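Local coordinates for glycoside hydrolase family protein (Novosphingobium sp. PP1Y, PDB 6Q2F) that probably hydrolyses terminal alpha-L-rhamnose from rhamnosylated glycosides, at residues A113-F116 / A117-A121; V379-Y382 / E383-A386; F388-S391 / R392-A396; N766-A769 / L770-L774. One frame throughout, in Å; residues are numbered along the deposited sequence.

Contact 1 of 4, residues A113-F116 / A117-A121; sequences AFRF and AAHEA
Phe-116 and Glu-120, one helical turn apart, run side by side and point the same way, with the acid laid over one face of the ring. The CH-pi contact rests on the methylene: Glu-120 CG stands 3.8 Å from the centroid of the Phe-116 ring, 22° off its normal and shifted toward the rim, where CE2 and CZ lie. The carboxylate continues over the same face, its plane only 6° from that of the ring. This overlap depends on torsions at both ends: Phe-116 has CG trans to its own N (chi1 -176°), which carries the ring along the helix toward Glu-120, and a bend at chi2 folds the acid over it. With an alanine at Phe-116 the methylene and carboxylate of Glu-120 would probably lose the surface they lie on, and the acid would be held mainly by its charged partners, Arg-72 and Arg-123.

The backbone bonds are regular i to i+4 bonds, such as Ala-117 N to Ala-113 O at 2.9 Å and Ala-118 N to Phe-114 O at 2.8 Å. They belong to helix 108-124, the crossover of a beta-alpha-beta unit of the (beta/alpha)8 barrel, between the parallel strands 85-91 and 127-131. Phe-114 and Ala-118 pack on Leu-128 of the latter strand, while Ala-117 and Phe-116 meet helix 68-81.

A second side-chain contact joins Arg-115 and His-119: Arg-115 CG lies in the plane of the imidazole, 3.7 Å from His-119 CD2 at the ring edge. The guanidinium goes on to the carbonyl of Ala-486, through NE.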
loop_
_atom_site.group_PDB
_atom_site.type_symbol
_atom_site.label_atom_id
_atom_site.label_comp_id
_atom_site.label_asym_id
_atom_site.label_seq_id
_atom_site.Cartn_x
_atom_site.Cartn_y
_atom_site.Cartn_z
ATOM N N ALA A 113 0.582 30.307 -11.067
ATOM C CA ALA A 113 1.085 29.119 -11.750
ATOM C C ALA A 113 0.092 27.967 -11.650
ATOM O O ALA A 113 -0.211 27.315 -12.649
ATOM C CB ALA A 113 2.439 28.707 -11.175
ATOM N N PHE A 114 -0.439 27.709 -10.460
ATOM C CA PHE A 114 -1.366 26.594 -10.317
ATOM C C PHE A 114 -2.648 26.847 -11.094
ATOM O O PHE A 114 -3.186 25.930 -11.729
ATOM C CB PHE A 114 -1.699 26.303 -8.845
ATOM C CG PHE A 114 -2.549 25.075 -8.693
ATOM C CD1 PHE A 114 -1.957 23.826 -8.626
ATOM C CD2 PHE A 114 -3.934 25.157 -8.703
ATOM C CE1 PHE A 114 -2.731 22.671 -8.536
ATOM C CE2 PHE A 114 -4.717 24.004 -8.604
ATOM C CZ PHE A 114 -4.110 22.762 -8.524
ATOM N N ARG A 115 -3.164 28.074 -11.031
ATOM C CA ARG A 115 -4.325 28.432 -11.835
ATOM C C ARG A 115 -4.070 28.147 -13.308
ATOM O O ARG A 115 -4.939 27.627 -14.014
ATOM C CB ARG A 115 -4.674 29.911 -11.636
ATOM C CG ARG A 115 -5.787 30.394 -12.560
ATOM C CD ARG A 115 -6.275 31.789 -12.199
ATOM N NE ARG A 115 -6.777 31.836 -10.832
ATOM C CZ ARG A 115 -7.441 32.862 -10.307
ATOM N NH1 ARG A 115 -7.698 33.937 -11.038
ATOM N NH2 ARG A 115 -7.852 32.804 -9.051
ATOM N N PHE A 116 -2.883 28.502 -13.785
ATOM C CA PHE A 116 -2.518 28.214 -15.162
ATOM C C PHE A 116 -2.507 26.719 -15.429
ATOM O O PHE A 116 -2.999 26.272 -16.465
ATOM C CB PHE A 116 -1.150 28.804 -15.460
ATOM C CG PHE A 116 -0.728 28.628 -16.882
ATOM C CD1 PHE A 116 -1.286 29.418 -17.875
ATOM C CD2 PHE A 116 0.221 27.680 -17.230
ATOM C CE1 PHE A 116 -0.885 29.278 -19.206
ATOM C CE2 PHE A 116 0.622 27.527 -18.559
ATOM C CZ PHE A 116 0.060 28.325 -19.544
ATOM N N ALA A 117 -1.940 25.933 -14.512
ATOM C CA ALA A 117 -1.981 24.481 -14.653
ATOM C C ALA A 117 -3.408 23.988 -14.757
ATOM O O ALA A 117 -3.715 23.107 -15.567
ATOM C CB ALA A 117 -1.290 23.796 -13.468
ATOM N N ALA A 118 -4.305 24.545 -13.947
ATOM C CA ALA A 118 -5.678 24.061 -13.968
ATOM C C ALA A 118 -6.344 24.406 -15.293
ATOM O O ALA A 118 -7.096 23.600 -15.850
ATOM C CB ALA A 118 -6.460 24.643 -12.785
ATOM N N HIS A 119 -6.066 25.605 -15.823
ATOM C CA HIS A 119 -6.671 25.997 -17.090
ATOM C C HIS A 119 -6.090 25.199 -18.244
ATOM O O HIS A 119 -6.796 24.896 -19.213
ATOM C CB HIS A 119 -6.490 27.497 -17.325
ATOM C CG HIS A 119 -7.542 28.331 -16.659
ATOM N ND1 HIS A 119 -8.836 28.415 -17.132
ATOM C CD2 HIS A 119 -7.503 29.089 -15.534
ATOM C CE1 HIS A 119 -9.542 29.201 -16.337
ATOM N NE2 HIS A 119 -8.752 29.638 -15.371
ATOM N N GLU A 120 -4.802 24.863 -18.164
ATOM C CA GLU A 120 -4.189 24.060 -19.214
ATOM C C GLU A 120 -4.731 22.644 -19.191
ATOM O O GLU A 120 -4.949 22.047 -20.251
ATOM C CB GLU A 120 -2.668 24.047 -19.063
ATOM C CG GLU A 120 -1.994 25.343 -19.494
ATOM C CD GLU A 120 -2.087 25.575 -20.989
ATOM O OE1 GLU A 120 -1.311 24.942 -21.742
ATOM O OE2 GLU A 120 -2.942 26.384 -21.409
ATOM N N ALA A 121 -4.935 22.077 -17.999
ATOM C CA ALA A 121 -5.519 20.740 -17.935
ATOM C C ALA A 121 -6.939 20.758 -18.478
ATOM O O ALA A 121 -7.331 19.877 -19.247
ATOM C CB ALA A 121 -5.496 20.212 -16.501
#

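Contact 2 of 4, residues V379-Y382 / E383-A386; sequences VDRY and ETKA
Lys-385 reaches back along the chain to Asp-380, and its atoms can be followed outward over two carbonyls. CB lies 3.7 Å from Arg-381 O, and CG approaches the same oxygen more closely. CD moves on to the preceding carbonyl, 3.3 Å from Asp-380 O, and CE stays beside it. At the tip, NZ donates to Asp-380 O at 2.7 Å, from 25° out of the carbonyl plane. The chain is extended beyond CG, which gives it this span. NZ also forms a salt bridge with Asp-547, and a water links it to Asp-380 OD2.

The backbone here is a single short helical turn, 382-385, with Arg-381 at the N-cap position; it follows strand 366-374 and packs against helix 543-575.

Beside the start of the turn, Arg-381 NH2 forms a salt bridge with Asp-380 OD2, its hydrogen bond (2.7 Å) using the syn lone pair, with the oxygen near the guanidinium plane. On another side of the turn, Glu-383 stacks its carboxylate on the Tyr-382 ring, the planes 22° apart and Glu-383 CG 4.0 Å from the ring centroid. A water joins Tyr-382 OH to Glu-383 OE2, which is also bonded to Thr-317.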
loop_
_atom_site.group_PDB
_atom_site.type_symbol
_atom_site.label_atom_id
_atom_site.label_comp_id
_atom_site.label_asym_id
_atom_site.label_seq_id
_atom_site.Cartn_x
_atom_site.Cartn_y
_atom_site.Cartn_z
ATOM N N VAL A 379 -1.832 -5.381 32.758
ATOM C CA VAL A 379 -2.205 -5.824 31.423
ATOM C C VAL A 379 -0.936 -6.100 30.634
ATOM O O VAL A 379 -0.103 -5.208 30.428
ATOM C CB VAL A 379 -3.085 -4.792 30.723
ATOM C CG1 VAL A 379 -3.283 -5.197 29.261
ATOM C CG2 VAL A 379 -4.433 -4.678 31.443
ATOM N N ASP A 380 -0.773 -7.346 30.206
ATOM C CA ASP A 380 0.408 -7.714 29.446
ATOM C C ASP A 380 0.426 -6.973 28.114
ATOM O O ASP A 380 -0.553 -7.000 27.364
ATOM C CB ASP A 380 0.432 -9.225 29.227
ATOM C CG ASP A 380 1.622 -9.663 28.426
ATOM O OD1 ASP A 380 2.750 -9.269 28.801
ATOM O OD2 ASP A 380 1.436 -10.372 27.415
ATOM N N ARG A 381 1.536 -6.287 27.845
ATOM C CA ARG A 381 1.731 -5.519 26.614
ATOM C C ARG A 381 0.578 -4.550 26.355
ATOM O O ARG A 381 0.058 -4.444 25.237
ATOM C CB ARG A 381 1.971 -6.450 25.424
ATOM C CG ARG A 381 3.472 -6.649 25.189
ATOM C CD ARG A 381 3.761 -7.918 24.480
ATOM N NE ARG A 381 3.273 -9.076 25.214
ATOM C CZ ARG A 381 3.385 -10.313 24.746
ATOM N NH1 ARG A 381 3.965 -10.503 23.567
ATOM N NH2 ARG A 381 2.925 -11.348 25.439
ATOM N N TYR A 382 0.214 -3.793 27.403
ATOM C CA TYR A 382 -0.934 -2.896 27.294
ATOM C C TYR A 382 -0.656 -1.748 26.334
ATOM O O TYR A 382 -1.569 -1.283 25.643
ATOM C CB TYR A 382 -1.342 -2.366 28.677
ATOM C CG TYR A 382 -0.619 -1.121 29.156
ATOM C CD1 TYR A 382 -1.073 0.152 28.811
ATOM C CD2 TYR A 382 0.514 -1.216 29.952
ATOM C CE1 TYR A 382 -0.411 1.290 29.234
ATOM C CE2 TYR A 382 1.177 -0.087 30.390
ATOM C CZ TYR A 382 0.709 1.166 30.031
ATOM O OH TYR A 382 1.377 2.295 30.466
ATOM N N GLU A 383 0.593 -1.263 26.284
ATOM C CA GLU A 383 0.905 -0.137 25.407
ATOM C C GLU A 383 0.503 -0.434 23.966
ATOM O O GLU A 383 -0.146 0.390 23.312
ATOM C CB GLU A 383 2.393 0.219 25.494
ATOM C CG GLU A 383 2.844 0.712 26.880
ATOM C CD GLU A 383 3.482 -0.387 27.686
ATOM O OE1 GLU A 383 3.319 -1.557 27.287
ATOM O OE2 GLU A 383 4.137 -0.106 28.711
ATOM N N THR A 384 0.869 -1.613 23.449
ATOM C CA THR A 384 0.493 -1.915 22.069
ATOM C C THR A 384 -0.996 -2.228 21.961
ATOM O O THR A 384 -1.649 -1.805 21.003
ATOM C CB THR A 384 1.354 -3.049 21.483
ATOM O OG1 THR A 384 0.932 -3.331 20.138
ATOM C CG2 THR A 384 1.282 -4.310 22.295
ATOM N N LYS A 385 -1.564 -2.921 22.955
ATOM C CA LYS A 385 -2.990 -3.249 22.894
ATOM C C LYS A 385 -3.858 -2.002 22.970
ATOM O O LYS A 385 -4.964 -1.990 22.426
ATOM C CB LYS A 385 -3.378 -4.221 24.014
ATOM C CG LYS A 385 -2.832 -5.635 23.837
ATOM C CD LYS A 385 -2.988 -6.442 25.135
ATOM C CE LYS A 385 -2.436 -7.869 24.975
ATOM N NZ LYS A 385 -2.431 -8.624 26.261
ATOM N N ALA A 386 -3.370 -0.950 23.622
ATOM C CA ALA A 386 -4.091 0.313 23.708
ATOM C C ALA A 386 -3.844 1.201 22.503
ATOM O O ALA A 386 -4.377 2.314 22.457
ATOM C CB ALA A 386 -3.701 1.068 24.986
HETATM O O HOH W 1 -0.948 -10.895 26.341
HETATM O O HOH W 2 3.910 1.888 30.504
#

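Contact 3 of 4, residues F388-S391 / R392-A396; sequences FVMS and RDYYA
Ser-391 sits over one face of the Tyr-394 ring, three residues further along the chain. Its CB makes the CH-pi contact, 3.9 Å from the ring centroid and 14° off the normal, displaced toward the rim on the CE1 side. Ser-391 OG stands 3.8 Å from Tyr-394 CE1. The ring comes back under the serine because Tyr-394 CG lies beside its own N and opposite its carbonyl carbon (chi1 -81°), so that the phenol end returns toward the preceding residues. There Tyr-394 OH receives a weak hydrogen bond from Ser-391 N, 3.4 Å long and 142° at the hydrogen.

The selenomethionine at Met-390 crosses the tyrosine at a slant, its CE 3.7 Å from Tyr-394 OH; bends at chi2 and chi3 fold the methyl to that position. All this happens in the loop after helix 382-385; at 393-395 this loop makes an Asx turn, in which Asp-393 OD1 accepts from Tyr-395 N at 3.0 Å, the N lying well above the carboxylate plane. Tyr-394 OH binds the preceding helix through the Thr-384 carbonyl, while the approach of Ser-391 OG to the Thr-384 hydroxyl is doubtful. Arg-554 adds a cation-pi contact to the tyrosine, and Arg-392 forms a salt bridge with Asp-750.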
loop_
_atom_site.group_PDB
_atom_site.type_symbol
_atom_site.label_atom_id
_atom_site.label_comp_id
_atom_site.label_asym_id
_atom_site.label_seq_id
_atom_site.Cartn_x
_atom_site.Cartn_y
_atom_site.Cartn_z
ATOM N N PHE A 388 -0.904 2.557 21.390
ATOM C CA PHE A 388 0.224 3.475 21.382
ATOM C C PHE A 388 1.316 3.026 20.420
ATOM O O PHE A 388 2.130 3.853 20.008
ATOM C CB PHE A 388 0.812 3.617 22.784
ATOM C CG PHE A 388 -0.064 4.380 23.736
ATOM C CD1 PHE A 388 -0.214 5.752 23.607
ATOM C CD2 PHE A 388 -0.726 3.731 24.760
ATOM C CE1 PHE A 388 -1.019 6.456 24.472
ATOM C CE2 PHE A 388 -1.533 4.431 25.636
ATOM C CZ PHE A 388 -1.675 5.798 25.493
ATOM N N VAL A 389 1.345 1.742 20.063
ATOM C CA VAL A 389 2.319 1.203 19.116
ATOM C C VAL A 389 1.716 -0.056 18.519
ATOM O O VAL A 389 0.995 -0.792 19.197
ATOM C CB VAL A 389 3.678 0.911 19.801
ATOM C CG1 VAL A 389 3.487 -0.049 20.981
ATOM C CG2 VAL A 389 4.664 0.334 18.783
HETATM N N MSE A 390 2.018 -0.307 17.248
HETATM C CA MSE A 390 1.369 -1.378 16.514
HETATM C C MSE A 390 1.929 -2.754 16.838
HETATM O O MSE A 390 3.111 -2.903 17.134
HETATM C CB MSE A 390 1.479 -1.125 15.003
HETATM C CG MSE A 390 0.575 0.005 14.520
HETATM SE SE MSE A 390 -1.273 -0.296 15.003
HETATM C CE MSE A 390 -1.374 0.782 16.649
ATOM N N SER A 391 1.066 -3.765 16.801
ATOM C CA SER A 391 1.509 -5.146 16.717
ATOM C C SER A 391 1.014 -5.693 15.389
ATOM O O SER A 391 -0.032 -5.276 14.885
ATOM C CB SER A 391 1.007 -5.996 17.900
ATOM O OG SER A 391 1.483 -5.482 19.128
ATOM N N ARG A 392 1.784 -6.568 14.807
ATOM C CA ARG A 392 1.428 -7.143 13.563
ATOM C C ARG A 392 0.200 -8.019 13.665
ATOM O O ARG A 392 -0.630 -8.032 12.814
ATOM C CB ARG A 392 2.611 -7.899 13.016
ATOM C CG ARG A 392 2.303 -8.626 11.746
ATOM C CD ARG A 392 3.476 -9.445 11.266
ATOM N NE ARG A 392 3.597 -9.321 9.820
ATOM C CZ ARG A 392 3.523 -8.170 9.150
ATOM N NH1 ARG A 392 3.291 -7.029 9.767
ATOM N NH2 ARG A 392 3.663 -8.177 7.856
ATOM N N ASP A 393 0.109 -8.757 14.738
ATOM C CA ASP A 393 -0.954 -9.728 14.980
ATOM C C ASP A 393 -1.294 -9.647 16.458
ATOM O O ASP A 393 -0.551 -10.160 17.297
ATOM C CB ASP A 393 -0.513 -11.143 14.592
ATOM C CG ASP A 393 -1.575 -12.192 14.893
ATOM O OD1 ASP A 393 -2.723 -11.822 15.230
ATOM O OD2 ASP A 393 -1.267 -13.392 14.767
ATOM N N TYR A 394 -2.417 -9.002 16.777
ATOM C CA TYR A 394 -2.767 -8.846 18.178
ATOM C C TYR A 394 -3.200 -10.164 18.806
ATOM O O TYR A 394 -3.185 -10.284 20.037
ATOM C CB TYR A 394 -3.851 -7.785 18.325
ATOM C CG TYR A 394 -3.297 -6.379 18.291
ATOM C CD1 TYR A 394 -2.688 -5.839 19.416
ATOM C CD2 TYR A 394 -3.365 -5.596 17.146
ATOM C CE1 TYR A 394 -2.179 -4.563 19.422
ATOM C CE2 TYR A 394 -2.843 -4.298 17.140
ATOM C CZ TYR A 394 -2.252 -3.789 18.295
ATOM O OH TYR A 394 -1.734 -2.509 18.343
ATOM N N TYR A 395 -3.564 -11.164 17.999
ATOM C CA TYR A 395 -3.892 -12.457 18.587
ATOM C C TYR A 395 -2.636 -13.189 19.020
ATOM O O TYR A 395 -2.708 -14.077 19.871
ATOM C CB TYR A 395 -4.690 -13.314 17.603
ATOM C CG TYR A 395 -5.979 -12.677 17.153
ATOM C CD1 TYR A 395 -6.724 -11.883 18.016
ATOM C CD2 TYR A 395 -6.447 -12.850 15.861
ATOM C CE1 TYR A 395 -7.901 -11.288 17.610
ATOM C CE2 TYR A 395 -7.631 -12.258 15.445
ATOM C CZ TYR A 395 -8.362 -11.479 16.321
ATOM O OH TYR A 395 -9.533 -10.885 15.921
ATOM N N ALA A 396 -1.482 -12.831 18.443
ATOM C CA ALA A 396 -0.226 -13.490 18.781
ATOM C C ALA A 396 0.296 -13.086 20.158
ATOM O O ALA A 396 1.190 -13.754 20.684
ATOM C CB ALA A 396 0.829 -13.189 17.711
#

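Contact 4 of 4, residues N766-A769 / L770-L774; sequences NFNA and LTELL
Phe-767 and Thr-771 form the closer-packed part of this short helix. Thr-771 CG2 lies over one face of the Phe-767 ring, 3.9 Å from its centroid and 15° off the normal, nearest the rim atom CE1. The hydroxyl, itself near ring atom CE2, sits between the backbone N and the carbonyl carbon (chi1 61°) and donates to Phe-767 O at 2.9 Å from above the carbonyl plane. Thr-771 N bonds to the same oxygen, which therefore takes two donors. A valine at Thr-771 would probably keep a methyl on the ring but leave Phe-767 O with the backbone bond alone among these two. At the N-terminus, Asn-766 is the N-cap, its OD1 accepting from Ala-769 N at 2.9 Å.

The other flank is looser. Asn-768 and Glu-772 cross at about a right angle, meeting most closely through Asn-768 ND2 and Glu-772 CG at 3.4 Å; Asn-768 OD1 is held by the Tyr-636 hydroxyl, and Glu-772, an exposed residue, directs its carboxylate away. The backbone slackens there too: Glu-772 N to Asn-768 O is a weak bond at 130°, and Ala-769 O receives Leu-773 N at 3.2 Å and, weakly, Leu-774 N, in a wider pi-type turn.

Helix 767-773 follows strand 762-765. Phe-767 and Leu-770 face helix 803-814, Leu-770 also meets Ile-792 of strand 788-794, and Ala-769 and Leu-773 pack on Tyr-636 of helix 620-636.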
loop_
_atom_site.group_PDB
_atom_site.type_symbol
_atom_site.label_atom_id
_atom_site.label_comp_id
_atom_site.label_asym_id
_atom_site.label_seq_id
_atom_site.Cartn_x
_atom_site.Cartn_y
_atom_site.Cartn_z
ATOM N N ASN A 766 -13.964 -7.992 3.700
ATOM C CA ASN A 766 -13.780 -7.661 5.099
ATOM C C ASN A 766 -15.121 -7.757 5.822
ATOM O O ASN A 766 -16.132 -8.209 5.263
ATOM C CB ASN A 766 -13.138 -6.271 5.229
ATOM C CG ASN A 766 -14.048 -5.148 4.743
ATOM O OD1 ASN A 766 -15.060 -5.391 4.085
ATOM N ND2 ASN A 766 -13.666 -3.902 5.044
ATOM N N PHE A 767 -15.139 -7.346 7.092
ATOM C CA PHE A 767 -16.361 -7.472 7.878
ATOM C C PHE A 767 -17.503 -6.686 7.245
ATOM O O PHE A 767 -18.620 -7.202 7.125
ATOM C CB PHE A 767 -16.091 -7.027 9.321
ATOM C CG PHE A 767 -17.327 -6.935 10.193
ATOM C CD1 PHE A 767 -17.756 -8.028 10.940
ATOM C CD2 PHE A 767 -18.028 -5.743 10.289
ATOM C CE1 PHE A 767 -18.886 -7.940 11.761
ATOM C CE2 PHE A 767 -19.169 -5.629 11.116
ATOM C CZ PHE A 767 -19.588 -6.728 11.860
ATOM N N ASN A 768 -17.242 -5.452 6.805
ATOM C CA ASN A 768 -18.312 -4.635 6.225
ATOM C C ASN A 768 -18.870 -5.274 4.959
ATOM O O ASN A 768 -20.088 -5.334 4.766
ATOM C CB ASN A 768 -17.835 -3.217 5.893
ATOM C CG ASN A 768 -18.954 -2.385 5.241
ATOM O OD1 ASN A 768 -19.089 -2.342 4.008
ATOM N ND2 ASN A 768 -19.795 -1.776 6.070
ATOM N N ALA A 769 -17.990 -5.717 4.062
ATOM C CA ALA A 769 -18.459 -6.385 2.856
ATOM C C ALA A 769 -19.254 -7.638 3.208
ATOM O O ALA A 769 -20.332 -7.864 2.662
ATOM C CB ALA A 769 -17.282 -6.718 1.940
ATOM N N LEU A 770 -18.741 -8.454 4.129
ATOM C CA LEU A 770 -19.467 -9.653 4.542
ATOM C C LEU A 770 -20.875 -9.316 5.022
ATOM O O LEU A 770 -21.855 -9.953 4.612
ATOM C CB LEU A 770 -18.695 -10.395 5.640
ATOM C CG LEU A 770 -19.474 -11.508 6.352
ATOM C CD1 LEU A 770 -19.845 -12.643 5.389
ATOM C CD2 LEU A 770 -18.706 -12.059 7.549
ATOM N N THR A 771 -21.000 -8.287 5.860
ATOM C CA THR A 771 -22.243 -8.049 6.586
ATOM C C THR A 771 -23.186 -7.057 5.916
ATOM O O THR A 771 -24.349 -6.971 6.329
ATOM C CB THR A 771 -21.951 -7.552 8.003
ATOM O OG1 THR A 771 -21.225 -6.322 7.937
ATOM C CG2 THR A 771 -21.142 -8.584 8.777
ATOM N N GLU A 772 -22.737 -6.314 4.903
ATOM C CA GLU A 772 -23.561 -5.274 4.296
ATOM C C GLU A 772 -23.789 -5.436 2.802
ATOM O O GLU A 772 -24.779 -4.903 2.291
ATOM C CB GLU A 772 -22.933 -3.890 4.520
ATOM C CG GLU A 772 -22.658 -3.539 5.982
ATOM C CD GLU A 772 -23.922 -3.180 6.748
ATOM O OE1 GLU A 772 -24.956 -2.900 6.097
ATOM O OE2 GLU A 772 -23.877 -3.171 7.997
ATOM N N LEU A 773 -22.901 -6.122 2.084
ATOM C CA LEU A 773 -22.977 -6.189 0.629
ATOM C C LEU A 773 -23.553 -7.505 0.119
ATOM O O LEU A 773 -24.358 -7.507 -0.815
ATOM C CB LEU A 773 -21.587 -6.002 0.004
ATOM C CG LEU A 773 -20.891 -4.653 0.237
ATOM C CD1 LEU A 773 -19.560 -4.594 -0.493
ATOM C CD2 LEU A 773 -21.812 -3.485 -0.164
ATOM N N LEU A 774 -23.134 -8.621 0.714
ATOM C CA LEU A 774 -23.386 -9.932 0.148
ATOM C C LEU A 774 -24.809 -10.370 0.450
ATOM O O LEU A 774 -25.280 -10.254 1.582
ATOM C CB LEU A 774 -22.399 -10.949 0.714
ATOM C CG LEU A 774 -20.938 -10.724 0.370
ATOM C CD1 LEU A 774 -20.131 -11.922 0.812
ATOM C CD2 LEU A 774 -20.821 -10.520 -1.128
#

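Overall arrangement
Contacts 1 and 2 are buried, contact 4 is partly so and contact 3 lies at the surface. Contacts 2 and 3 are neighbours, their centres 9 Å apart, and join through Thr-384, whose hydroxyl probably bonds to Val-389 O. Contact 1 stands apart, its centre 50 Å from that of contact 2 across the middle of the chain, on a long helix between parallel strands; contact 4 lies on a helix beside a different mixed sheet. A side-chain carbon over an aromatic face recurs in all four, but the surrounding chemistry changes: regular helix bonds in contact 1, charges and water in contact 2, weak bonding in contact 3, and a capped, widening helix in contact 4.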